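Local coordinates for DUF411 domain-containing protein (Pseudomonas aeruginosa, PDB 6WJE) that is of unknown function but may bind metal ions such as zinc and copper, at residues 4-9 / 31-36. Sequence-based numbering, arbitrary orientation.
Sequences AIDVHR and TDHVEA. With ZN (zinc ion), chain K.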
ATOM      1  N   ALA A   4     -11.320   6.803  -4.227  1.00 44.61           N
ATOM      2  CA  ALA A   4     -10.357   7.851  -3.972  1.00 40.71           C
ATOM      3  C   ALA A   4      -9.318   7.358  -2.973  1.00 48.79           C
ATOM      4  O   ALA A   4      -9.661   6.662  -2.011  1.00 44.71           O
ATOM      5  CB  ALA A   4     -11.080   9.081  -3.419  1.00 39.62           C
ATOM      6  N   ILE A   5      -8.047   7.693  -3.202  1.00 37.34           N
ATOM      7  CA  ILE A   5      -6.986   7.323  -2.276  1.00 40.34           C
ATOM      8  C   ILE A   5      -6.015   8.493  -2.131  1.00 38.35           C
ATOM      9  O   ILE A   5      -5.661   9.156  -3.109  1.00 35.00           O
ATOM     10  CB  ILE A   5      -6.261   6.029  -2.718  1.00 40.31           C
ATOM     11  CG1 ILE A   5      -5.243   5.628  -1.646  1.00 39.61           C
ATOM     12  CG2 ILE A   5      -5.601   6.226  -4.074  1.00 35.81           C
ATOM     13  CD1 ILE A   5      -4.654   4.273  -1.796  1.00 38.50           C
ATOM     14  N   ASP A   6      -5.599   8.748  -0.898  1.00 43.76           N
ATOM     15  CA  ASP A   6      -4.739   9.867  -0.539  1.00 42.87           C
ATOM     16  C   ASP A   6      -3.378   9.265  -0.228  1.00 44.16           C
ATOM     17  O   ASP A   6      -3.273   8.438   0.681  1.00 37.15           O
ATOM     18  CB  ASP A   6      -5.302  10.601   0.685  1.00 43.17           C
ATOM     19  CG  ASP A   6      -4.641  11.936   0.957  1.00 48.46           C
ATOM     20  OD1 ASP A   6      -4.863  12.882   0.183  1.00 62.80           O
ATOM     21  OD2 ASP A   6      -3.960  12.117   1.982  1.00 59.29           O
ATOM     22  N   VAL A   7      -2.351   9.649  -0.988  1.00 38.48           N
ATOM     23  CA  VAL A   7      -1.019   9.064  -0.864  1.00 39.21           C
ATOM     24  C   VAL A   7      -0.045  10.142  -0.408  1.00 43.98           C
ATOM     25  O   VAL A   7      -0.074  11.259  -0.931  1.00 48.75           O
ATOM     26  CB  VAL A   7      -0.573   8.409  -2.184  1.00 41.56           C
ATOM     27  CG1 VAL A   7       0.826   7.814  -2.056  1.00 40.47           C
ATOM     28  CG2 VAL A   7      -1.550   7.314  -2.532  1.00 38.78           C
ATOM     29  N   HIS A   8       0.766   9.830   0.604  1.00 42.84           N
ATOM     30  CA  HIS A   8       1.894  10.661   1.010  1.00 42.62           C
ATOM     31  C   HIS A   8       3.166   9.886   0.674  1.00 49.57           C
ATOM     32  O   HIS A   8       3.253   8.676   0.917  1.00 48.16           O
ATOM     33  CB  HIS A   8       1.904  11.021   2.540  1.00 43.53           C
ATOM     34  CG  HIS A   8       0.746  11.880   3.013  1.00 53.21           C
ATOM     35  ND1 HIS A   8       0.882  13.136   3.605  1.00 54.45           N
ATOM     36  CD2 HIS A   8      -0.580  11.622   3.001  1.00 51.58           C
ATOM     37  CE1 HIS A   8      -0.316  13.608   3.898  1.00 66.68           C
ATOM     38  NE2 HIS A   8      -1.216  12.706   3.553  1.00 64.05           N
ATOM     39  N   ARG A   9       4.158  10.579   0.117  1.00 42.41           N
ATOM     40  CA  ARG A   9       5.414   9.938  -0.245  1.00 48.61           C
ATOM     41  C   ARG A   9       6.487  11.003  -0.377  1.00 49.06           C
ATOM     42  O   ARG A   9       6.199  12.197  -0.489  1.00 45.43           O
ATOM     43  CB  ARG A   9       5.298   9.124  -1.531  1.00 50.53           C
ATOM     44  CG  ARG A   9       4.638   9.869  -2.648  1.00 49.39           C
ATOM     45  CD  ARG A   9       5.657  10.370  -3.559  1.00 42.21           C
ATOM     46  NE  ARG A   9       5.085  11.104  -4.673  1.00 50.01           N
ATOM     47  CZ  ARG A   9       5.817  11.849  -5.501  1.00 58.33           C
ATOM     48  NH1 ARG A   9       7.137  11.948  -5.318  1.00 53.62           N
ATOM     49  NH2 ARG A   9       5.237  12.494  -6.505  1.00 55.07           N
ATOM     50  N   THR A  31      -4.911  11.392  -4.954  1.00 38.10           N
ATOM     51  CA  THR A  31      -4.250  12.637  -4.574  1.00 45.27           C
ATOM     52  C   THR A  31      -2.849  12.323  -4.048  1.00 41.28           C
ATOM     53  O   THR A  31      -2.683  11.521  -3.118  1.00 47.09           O
ATOM     54  CB  THR A  31      -5.040  13.449  -3.538  1.00 45.04           C
ATOM     55  OG1 THR A  31      -4.972  12.802  -2.272  1.00 52.35           O
ATOM     56  CG2 THR A  31      -6.508  13.669  -3.967  1.00 38.23           C
ATOM     57  N   ASP A  32      -1.860  12.970  -4.653  1.00 41.48           N
ATOM     58  CA  ASP A  32      -0.431  12.767  -4.421  1.00 47.79           C
ATOM     59  C   ASP A  32       0.122  13.875  -3.521  1.00 48.54           C
ATOM     60  O   ASP A  32       0.236  15.023  -3.950  1.00 50.77           O
ATOM     61  CB  ASP A  32       0.269  12.743  -5.776  1.00 41.76           C
ATOM     62  CG  ASP A  32       1.729  12.410  -5.690  1.00 51.50           C
ATOM     63  OD1 ASP A  32       2.228  12.202  -4.563  1.00 52.94           O
ATOM     64  OD2 ASP A  32       2.381  12.367  -6.773  1.00 49.82           O
ATOM     65  N   HIS A  33       0.435  13.547  -2.275  1.00 47.25           N
ATOM     66  CA  HIS A  33       1.074  14.483  -1.352  1.00 50.96           C
ATOM     67  C   HIS A  33       2.553  14.163  -1.283  1.00 49.82           C
ATOM     68  O   HIS A  33       2.934  13.139  -0.708  1.00 50.95           O
ATOM     69  CB  HIS A  33       0.501  14.387   0.060  1.00 48.44           C
ATOM     70  CG  HIS A  33      -0.939  14.741   0.172  1.00 52.74           C
ATOM     71  ND1 HIS A  33      -1.444  15.951  -0.248  1.00 53.63           N
ATOM     72  CD2 HIS A  33      -1.980  14.054   0.693  1.00 50.03           C
ATOM     73  CE1 HIS A  33      -2.741  15.990   0.000  1.00 53.08           C
ATOM     74  NE2 HIS A  33      -3.090  14.853   0.577  1.00 51.13           N
ATOM     75  N   VAL A  34       3.396  15.062  -1.781  1.00 51.54           N
ATOM     76  CA  VAL A  34       4.822  14.918  -1.519  1.00 47.80           C
ATOM     77  C   VAL A  34       5.098  15.397  -0.099  1.00 54.79           C
ATOM     78  O   VAL A  34       4.758  16.526   0.267  1.00 74.37           O
ATOM     79  CB  VAL A  34       5.645  15.693  -2.556  1.00 60.04           C
ATOM     80  CG1 VAL A  34       7.110  15.637  -2.217  1.00 55.40           C
ATOM     81  CG2 VAL A  34       5.397  15.102  -3.946  1.00 44.80           C
ATOM     82  N   GLU A  35       5.627  14.484   0.721  1.00 55.94           N
ATOM     83  CA  GLU A  35       5.925  14.780   2.147  1.00 55.36           C
ATOM     84  C   GLU A  35       7.266  14.143   2.520  1.00 63.44           C
ATOM     85  O   GLU A  35       7.442  12.935   2.268  1.00 60.67           O
ATOM     86  CB  GLU A  35       4.809  14.247   3.047  1.00 68.06           C
ATOM     87  CG  GLU A  35       3.482  14.959   2.859  1.00 72.72           C
ATOM     88  CD  GLU A  35       3.492  16.432   3.231  1.00 75.98           C
ATOM     89  OE1 GLU A  35       4.263  16.806   4.136  1.00 76.06           O
ATOM     90  OE2 GLU A  35       2.729  17.201   2.612  1.00 73.15           O
ATOM     91  N   ALA A  36       8.167  14.941   3.097  1.00 70.57           N
ATOM     92  CA  ALA A  36       9.483  14.466   3.508  1.00 71.54           C
ATOM     93  C   ALA A  36       9.483  13.739   4.839  1.00 75.54           C
ATOM     94  O   ALA A  36      10.540  13.253   5.249  1.00 84.62           O
ATOM     95  CB  ALA A  36      10.484  15.618   3.571  1.00 69.71           C
TER
HETATM   96 ZN    ZN K 205      -4.685  14.241   1.810  1.00 65.61          ZN
HETATM   97  O   HOH W   1      -6.073  16.192   1.186  1.00 58.39           O
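Arg9 and Asp32 form a bidentate, side-on salt bridge across a pair of parallel strands, the first and last elements of a beta-alpha-beta unit in which helix 14-25 links strand 4-9 to strand 29-34. The pairing illustrates how one strand pair can carry different chemistry on its two faces. On the face of Val7, Arg9 and Asp32, Arg9 NE meets Asp32 OD1, tilted out of the guanidinium plane, while Arg9 NH2 meets Asp32 OD2 in that plane at 2.9 Å, nearly straight at 175°. A bend at chi2 swings the guanidinium across to the neighbouring strand, where Val34 CG2 sits over its centre, 3.6 Å from Arg9 CZ; the carboxylate at the edge and the methyl over one face should together restrict its rotation. From helix 14-25, Lys17 touches Arg9 and Ile20 touches Asp32.

On the face of Asp6, His8, Thr31 and His33, a zinc ion is bound by Asp6 and His33. His33 NE2 binds the ion at 2.1 Å, and Asp6 grips it with both carboxylate oxygens; a water is a further ligand. Asp6 CG stands anti to the backbone N (chi1 -168°), which brings the carboxylate to the ion beside His33. Thr31 OG1 lies 2.5 Å from Asp6 OD1. The His8 ring packs beside His33, oblique to its ring with the planes at 49°, and His33 CB sits over its face in a CH-pi contact. Helix 38-44 also touches His8.

Between the faces, backbone bonds alternate in parallel fashion: Thr31 N to Ile5 O, Val7 N to Thr31 O, His33 N to Val7 O and Arg9 N to His33 O. Just beyond the strand, Glu35 N closes the ladder on Arg9 O at 2.6 Å, and Glu35 CG rests 3.3 Å from His8 ND1, at the edge of the imidazole.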